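Local coordinates for DUF1893 domain-containing protein (Thermotoga maritima, PDB 1VK9) that is of unknown function but has a cytidine deaminase-like fold, binds zinc and was crystallised in an ADP-ribosylated form, at residues 95-100 with 107-112; 66-71 with 77-82; 46-51 with 72-77. One frame throughout, in Å; residues are numbered along the deposited sequence.

Interaction 1 (95-100 with 107-112); sequences PALKLM and FSYDEK. With ZN (zinc ion), chain E.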
# COMPACT_ATOMS: atom_id res chain seq x y z
N PRO A 95 -10.12 7.63 2.99
CA PRO A 95 -10.27 7.32 1.58
C PRO A 95 -9.64 5.98 1.23
O PRO A 95 -10.29 5.20 0.53
CB PRO A 95 -9.53 8.46 0.89
CG PRO A 95 -9.69 9.62 1.82
CD PRO A 95 -9.52 8.97 3.17
N ALA A 96 -8.44 5.71 1.73
CA ALA A 96 -7.77 4.45 1.44
C ALA A 96 -8.57 3.29 2.01
O ALA A 96 -8.86 2.33 1.29
CB ALA A 96 -6.33 4.46 1.96
N LEU A 97 -8.98 3.38 3.26
CA LEU A 97 -9.73 2.30 3.88
C LEU A 97 -11.00 1.99 3.07
O LEU A 97 -11.33 0.83 2.84
CB LEU A 97 -10.06 2.66 5.34
CG LEU A 97 -10.89 1.75 6.25
CD1 LEU A 97 -10.59 2.10 7.70
CD2 LEU A 97 -12.40 1.91 6.02
N LYS A 98 -11.69 3.04 2.64
CA LYS A 98 -12.96 2.91 1.93
C LYS A 98 -12.73 2.15 0.64
O LYS A 98 -13.54 1.29 0.25
CB LYS A 98 -13.51 4.29 1.59
CG LYS A 98 -14.76 4.66 2.28
CD LYS A 98 -14.52 5.68 3.37
CE LYS A 98 -15.48 6.85 3.26
NZ LYS A 98 -15.26 7.55 1.96
N LEU A 99 -11.60 2.47 -0.01
CA LEU A 99 -11.24 1.93 -1.31
C LEU A 99 -10.93 0.45 -1.21
O LEU A 99 -11.43 -0.35 -2.01
CB LEU A 99 -10.04 2.67 -1.91
CG LEU A 99 -9.68 2.36 -3.36
CD1 LEU A 99 -10.81 2.71 -4.33
CD2 LEU A 99 -8.45 3.15 -3.71
N MSE A 100 -10.11 0.10 -0.23
CA MSE A 100 -9.71 -1.28 -0.05
C MSE A 100 -10.87 -2.17 0.32
O MSE A 100 -10.90 -3.32 -0.10
CB MSE A 100 -8.60 -1.37 0.97
CG MSE A 100 -7.52 -0.41 0.62
SE MSE A 100 -5.76 -1.11 0.81
CE MSE A 100 -5.57 -0.87 2.70
N PHE A 107 -6.62 -6.22 4.70
CA PHE A 107 -5.72 -5.21 5.23
C PHE A 107 -5.97 -4.99 6.72
O PHE A 107 -7.01 -5.36 7.22
CB PHE A 107 -5.84 -3.90 4.43
CG PHE A 107 -7.11 -3.14 4.71
CD1 PHE A 107 -8.28 -3.45 4.00
CD2 PHE A 107 -7.14 -2.14 5.69
CE1 PHE A 107 -9.48 -2.77 4.27
CE2 PHE A 107 -8.33 -1.47 5.97
CZ PHE A 107 -9.51 -1.77 5.25
N SER A 108 -5.00 -4.42 7.43
CA SER A 108 -5.15 -4.12 8.84
C SER A 108 -4.44 -2.81 9.08
O SER A 108 -3.62 -2.41 8.25
CB SER A 108 -4.57 -5.24 9.71
OG SER A 108 -3.22 -5.49 9.37
N TYR A 109 -4.75 -2.14 10.19
CA TYR A 109 -4.16 -0.83 10.47
C TYR A 109 -4.00 -0.54 11.96
O TYR A 109 -4.67 -1.15 12.78
CB TYR A 109 -4.95 0.30 9.78
CG TYR A 109 -6.43 0.41 10.16
CD1 TYR A 109 -7.39 -0.32 9.44
CD2 TYR A 109 -6.86 1.25 11.21
CE1 TYR A 109 -8.73 -0.26 9.75
CE2 TYR A 109 -8.22 1.33 11.52
CZ TYR A 109 -9.15 0.56 10.77
OH TYR A 109 -10.50 0.60 11.01
N ASP A 110 -3.10 0.37 12.32
CA ASP A 110 -2.92 0.71 13.72
C ASP A 110 -3.74 1.95 14.08
O ASP A 110 -4.37 1.99 15.12
CB ASP A 110 -1.44 0.85 14.08
CG ASP A 110 -0.65 -0.43 13.80
OD1 ASP A 110 -1.20 -1.53 14.09
OD2 ASP A 110 0.50 -0.46 13.26
N GLU A 111 -3.77 2.94 13.19
CA GLU A 111 -4.48 4.20 13.39
C GLU A 111 -5.19 4.53 12.09
O GLU A 111 -4.68 4.22 11.02
CB GLU A 111 -3.51 5.34 13.78
CG GLU A 111 -4.26 6.63 14.12
CD GLU A 111 -3.40 7.87 14.42
OE1 GLU A 111 -2.17 7.73 14.56
OE2 GLU A 111 -3.97 9.01 14.55
N LYS A 112 -6.37 5.14 12.18
CA LYS A 112 -7.14 5.60 11.01
C LYS A 112 -7.17 7.11 11.10
O LYS A 112 -7.24 7.64 12.19
CB LYS A 112 -8.53 4.98 11.08
CG LYS A 112 -9.59 5.39 10.09
CD LYS A 112 -10.93 4.94 10.72
CE LYS A 112 -12.16 5.49 10.00
NZ LYS A 112 -13.29 4.51 10.05
ZN ZN E . 1.41 -2.05 12.98
O HOH W 1 3.15 -0.96 12.15
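M100 and L97 of helix 94-102 both reach F107 on the strand that follows the helix. Helix and strand run nearly antiparallel, at 156°. M100, a selenomethionine, meets the inner half of the ring. Its CE lies 3.4 Å from F107 CG, and its CB is 3.7 Å from F107 CD1. The chain bends at chi2 and chi3, turning CE back onto the ring. M100 SE sits 5.1 Å from the centre of the F107 ring, 30° off the ring normal, an oblique Met-aromatic contact. L97 meets the outer end of the ring, its side chain about perpendicular to that of F107, with L97 CG 3.9 Å from F107 CZ. One methyl of L97 goes on to Y109: L97 CD1 is 3.6 Å from Y109 CE1 and as near to the hydroxyl. K112 lays its CG and CD loosely alongside the same methyl. With an alanine at F107, M100 CE and L97 CG would probably lose their common partner, and a gap would open. The contact closes the beta-alpha-beta unit of strand 86-93, helix 94-102 and strand 107-109. D110, at the corner after the strand, binds zinc through OD2 at 1.9 Å, together with H88 and a water. No hydrogen bond joins the segments, which implies that apolar and Met-aromatic packing holds the helix to the strand leading to zinc-binding D110.

Interaction 2 (66-71 with 77-82); sequences VIDKMV and SFLLKM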
# COMPACT_ATOMS: atom_id res chain seq x y z
N VAL A 66 2.51 -6.65 2.34
CA VAL A 66 3.13 -5.33 2.33
C VAL A 66 2.86 -4.61 3.63
O VAL A 66 1.73 -4.58 4.09
CB VAL A 66 2.59 -4.47 1.17
CG1 VAL A 66 3.07 -3.02 1.29
CG2 VAL A 66 2.95 -5.10 -0.18
N ILE A 67 3.91 -4.04 4.22
CA ILE A 67 3.75 -3.10 5.35
C ILE A 67 4.09 -1.69 4.91
O ILE A 67 5.09 -1.45 4.24
CB ILE A 67 4.62 -3.52 6.56
CG1 ILE A 67 4.28 -4.94 7.01
CG2 ILE A 67 4.43 -2.51 7.73
CD1 ILE A 67 5.14 -5.44 8.14
N ASP A 68 3.26 -0.74 5.29
CA ASP A 68 3.44 0.64 4.88
C ASP A 68 3.14 1.58 6.06
O ASP A 68 2.21 1.35 6.83
CB ASP A 68 2.54 0.93 3.68
CG ASP A 68 2.96 2.17 2.93
OD1 ASP A 68 3.87 2.89 3.41
OD2 ASP A 68 2.43 2.52 1.86
N LYS A 69 3.95 2.62 6.20
CA LYS A 69 3.87 3.58 7.31
C LYS A 69 2.58 4.43 7.19
O LYS A 69 1.89 4.70 8.18
CB LYS A 69 5.10 4.50 7.24
CG LYS A 69 5.86 4.76 8.51
CD LYS A 69 7.00 5.74 8.17
CE LYS A 69 8.04 5.83 9.26
NZ LYS A 69 7.70 6.98 10.12
N MSE A 70 2.25 4.83 5.97
CA MSE A 70 1.21 5.80 5.75
C MSE A 70 0.49 5.45 4.46
O MSE A 70 1.04 5.62 3.37
CB MSE A 70 1.85 7.20 5.65
CG MSE A 70 0.86 8.35 5.40
SE MSE A 70 -0.46 8.60 6.87
CE MSE A 70 0.73 9.29 8.43
N VAL A 71 -0.74 4.93 4.56
CA VAL A 71 -1.44 4.49 3.37
C VAL A 71 -2.59 5.43 3.03
O VAL A 71 -3.63 5.46 3.72
CB VAL A 71 -1.87 3.01 3.47
CG1 VAL A 71 -2.71 2.60 2.27
CG2 VAL A 71 -0.66 2.14 3.51
N SER A 77 -4.09 2.59 -4.25
CA SER A 77 -4.28 2.26 -5.65
C SER A 77 -3.13 1.42 -6.19
O SER A 77 -3.35 0.38 -6.83
CB SER A 77 -4.44 3.53 -6.49
OG SER A 77 -5.64 4.20 -6.14
N PHE A 78 -1.90 1.86 -5.93
CA PHE A 78 -0.74 1.10 -6.38
C PHE A 78 -0.77 -0.31 -5.76
O PHE A 78 -0.68 -1.32 -6.48
CB PHE A 78 0.54 1.82 -6.02
CG PHE A 78 0.89 2.93 -6.96
CD1 PHE A 78 1.52 2.66 -8.17
CD2 PHE A 78 0.60 4.24 -6.65
CE1 PHE A 78 1.83 3.68 -9.04
CE2 PHE A 78 0.92 5.26 -7.51
CZ PHE A 78 1.53 4.98 -8.71
N LEU A 79 -0.93 -0.36 -4.45
CA LEU A 79 -0.93 -1.62 -3.74
C LEU A 79 -2.09 -2.53 -4.23
O LEU A 79 -1.87 -3.73 -4.43
CB LEU A 79 -0.92 -1.38 -2.23
CG LEU A 79 0.34 -0.70 -1.65
CD1 LEU A 79 0.18 -0.35 -0.16
CD2 LEU A 79 1.62 -1.52 -1.87
N LEU A 80 -3.28 -1.97 -4.47
CA LEU A 80 -4.42 -2.76 -4.93
C LEU A 80 -4.11 -3.44 -6.26
O LEU A 80 -4.41 -4.63 -6.45
CB LEU A 80 -5.67 -1.90 -5.11
CG LEU A 80 -6.53 -1.63 -3.87
CD1 LEU A 80 -7.81 -0.93 -4.28
CD2 LEU A 80 -6.87 -2.88 -3.11
N LYS A 81 -3.48 -2.69 -7.16
CA LYS A 81 -3.15 -3.24 -8.46
C LYS A 81 -2.16 -4.40 -8.33
O LYS A 81 -2.20 -5.36 -9.12
CB LYS A 81 -2.63 -2.16 -9.41
CG LYS A 81 -2.18 -2.67 -10.77
CD LYS A 81 -3.34 -3.28 -11.57
CE LYS A 81 -3.57 -2.59 -12.92
NZ LYS A 81 -2.56 -3.12 -13.81
N MSE A 82 -1.30 -4.35 -7.32
CA MSE A 82 -0.25 -5.35 -7.22
C MSE A 82 -0.73 -6.65 -6.60
O MSE A 82 -0.03 -7.65 -6.63
CB MSE A 82 0.95 -4.80 -6.48
CG MSE A 82 1.76 -3.87 -7.32
SE MSE A 82 3.33 -3.25 -6.36
CE MSE A 82 2.45 -1.88 -5.29
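L79 extends its side chain from helix 73-82 toward V66, with CG opposite the carbonyl carbon (chi1 -65°) and the branch continuing outward (chi2 174°). V66 answers from strand 65-68. Its CG1 stands opposite the backbone N (chi1 171°), on the side where L79 arrives. The two branched ends meet methyl to methyl: V66 CG1 lies 3.8 Å from L79 CD2. L79 CD2 also reaches the second methyl, V66 CG2, at 4.2 Å. The other methyl touches two strand residues, with L79 CD1 4.2 Å from both V66 CG1 and D68 OD2. The touch on D68 is van der Waals contact, not a polar bond. One leucine therefore spans two strand positions, while I67 between them points away and packs on helix 15-27. This is the layering of an alpha/beta/alpha fold, with helices on both faces of a central sheet. Helix 73-82 belongs to the beta-alpha-beta unit that runs from strand 70-71 to strand 86-93. Strand 65-68 pairs in parallel with strand 86-93 through backbone bonds of V66 and D68. The three touching residues are all buried. D68 OD1 is modelled with a covalent link to an unidentified ligand. D68 OD2, on the L79 side, also touches V51 of helix 49-57. F78, the residue before L79, sets its ring edge-to-face with F55 of that same helix.

Interaction 3 (46-51 with 72-77); sequences SGLKPV and GKAAAS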
# COMPACT_ATOMS: atom_id res chain seq x y z
N SER A 46 10.61 8.94 1.85
CA SER A 46 9.32 9.54 2.20
C SER A 46 8.38 9.68 1.00
O SER A 46 8.82 9.68 -0.15
CB SER A 46 9.52 10.89 2.92
OG SER A 46 9.04 10.81 4.25
N GLY A 47 7.09 9.78 1.29
CA GLY A 47 6.06 9.99 0.27
C GLY A 47 5.82 8.79 -0.59
O GLY A 47 5.97 7.66 -0.14
N LEU A 48 5.46 9.02 -1.85
CA LEU A 48 5.18 7.91 -2.76
C LEU A 48 6.36 7.30 -3.52
O LEU A 48 6.19 6.23 -4.11
CB LEU A 48 4.09 8.29 -3.74
CG LEU A 48 2.71 8.45 -3.11
CD1 LEU A 48 1.87 9.32 -4.04
CD2 LEU A 48 2.05 7.08 -2.84
N LYS A 49 7.54 7.95 -3.52
CA LYS A 49 8.70 7.45 -4.27
C LYS A 49 8.91 5.92 -4.13
O LYS A 49 9.05 5.24 -5.14
CB LYS A 49 9.98 8.25 -3.94
CG LYS A 49 11.15 8.12 -4.98
N PRO A 50 8.93 5.39 -2.89
CA PRO A 50 9.06 3.94 -2.67
C PRO A 50 7.94 3.06 -3.24
O PRO A 50 8.21 2.03 -3.84
CB PRO A 50 9.11 3.83 -1.14
CG PRO A 50 8.47 5.06 -0.66
CD PRO A 50 8.91 6.12 -1.61
N VAL A 51 6.68 3.44 -3.02
CA VAL A 51 5.55 2.70 -3.57
C VAL A 51 5.67 2.60 -5.09
O VAL A 51 5.46 1.53 -5.67
CB VAL A 51 4.21 3.34 -3.16
CG1 VAL A 51 3.07 2.59 -3.78
CG2 VAL A 51 4.05 3.30 -1.65
N GLY A 72 -2.39 6.23 1.98
CA GLY A 72 -3.43 7.10 1.47
C GLY A 72 -4.05 6.47 0.24
O GLY A 72 -3.66 5.37 -0.17
N LYS A 73 -5.01 7.16 -0.37
CA LYS A 73 -5.63 6.67 -1.60
C LYS A 73 -4.62 6.39 -2.73
O LYS A 73 -4.73 5.38 -3.45
CB LYS A 73 -6.66 7.67 -2.09
CG LYS A 73 -7.87 7.05 -2.67
CD LYS A 73 -8.79 8.13 -3.17
CE LYS A 73 -9.77 7.54 -4.10
NZ LYS A 73 -11.06 8.19 -3.95
N ALA A 74 -3.64 7.28 -2.87
CA ALA A 74 -2.63 7.10 -3.90
C ALA A 74 -1.92 5.75 -3.72
O ALA A 74 -1.96 4.94 -4.64
CB ALA A 74 -1.69 8.23 -3.91
N ALA A 75 -1.34 5.48 -2.53
CA ALA A 75 -0.66 4.20 -2.25
C ALA A 75 -1.60 3.01 -2.31
O ALA A 75 -1.24 1.94 -2.81
CB ALA A 75 0.03 4.23 -0.91
N ALA A 76 -2.82 3.18 -1.79
CA ALA A 76 -3.81 2.11 -1.86
C ALA A 76 -4.01 1.64 -3.31
O ALA A 76 -4.04 0.44 -3.57
CB ALA A 76 -5.12 2.56 -1.26
N SER A 77 -4.09 2.59 -4.25
CA SER A 77 -4.28 2.26 -5.65
C SER A 77 -3.13 1.42 -6.19
O SER A 77 -3.35 0.38 -6.83
CB SER A 77 -4.44 3.53 -6.49
OG SER A 77 -5.64 4.20 -6.14
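This is a small, buried, apolar contact between the chain leading into helix 49-57 and the first turn of helix 73-82. L48 carries most of it. Its two methyls part over two consecutive alanines: L48 CD1 lies 3.7 Å from A74 CB, and L48 CD2 lies 4.0 Å from A75 CB. The second methyl also comes close to the helix backbone, 3.8 Å from A75 N. CG of L48 stands opposite the carbonyl carbon (chi1 -69°), which directs the fork at the helix. Three residues on, V51 adds a looser touch, V51 CG2 to A75 CB at 4.2 Å. The short alanine side chains let L48 and V51 approach the helix closely. L48 also packs on V144 and F127 of two further helices, and V51 on L32 of the sheet. On the helix 73-82 side, G72 is the N-cap residue. S77 OG donates to K73 O at 3.1 Å, 32° out of the carbonyl plane. S77 N bonds the same oxygen from the opposite face of that plane, so K73 O is gripped twice. A74 N and A75 N, near the N-terminus of the helix, hydrogen-bond an unidentified ligand, which also bonds S46 OG and G47 O. A ligand held at a helix N-terminus is reminiscent of the cytidine deaminase fold, in which helix N-termini form the active site, though the assigned zinc sites lie elsewhere.

How the interactions relate
Along the chain, interactions 2 and 3 interlock: their segments alternate, and both use helix 73-82 and share S77. Interaction 1 follows in series. The centres of interactions 2 and 3 are about 7 Å apart, those of 1 and 2 about 10 Å, and those of 1 and 3 about 13 Å. Interactions 1 and 2 each pack a helix on the same mixed sheet; interaction 3 joins helix 73-82 to helix 49-57. A96 and L99 of helix 94-102 touch helix 73-82, which makes that helix the common neighbour. The three contacts thus join the sheet to helices 73-82 and 94-102, and helix 73-82 to helix 49-57. Segment 107-112 of interaction 1 carries zinc-binding D110.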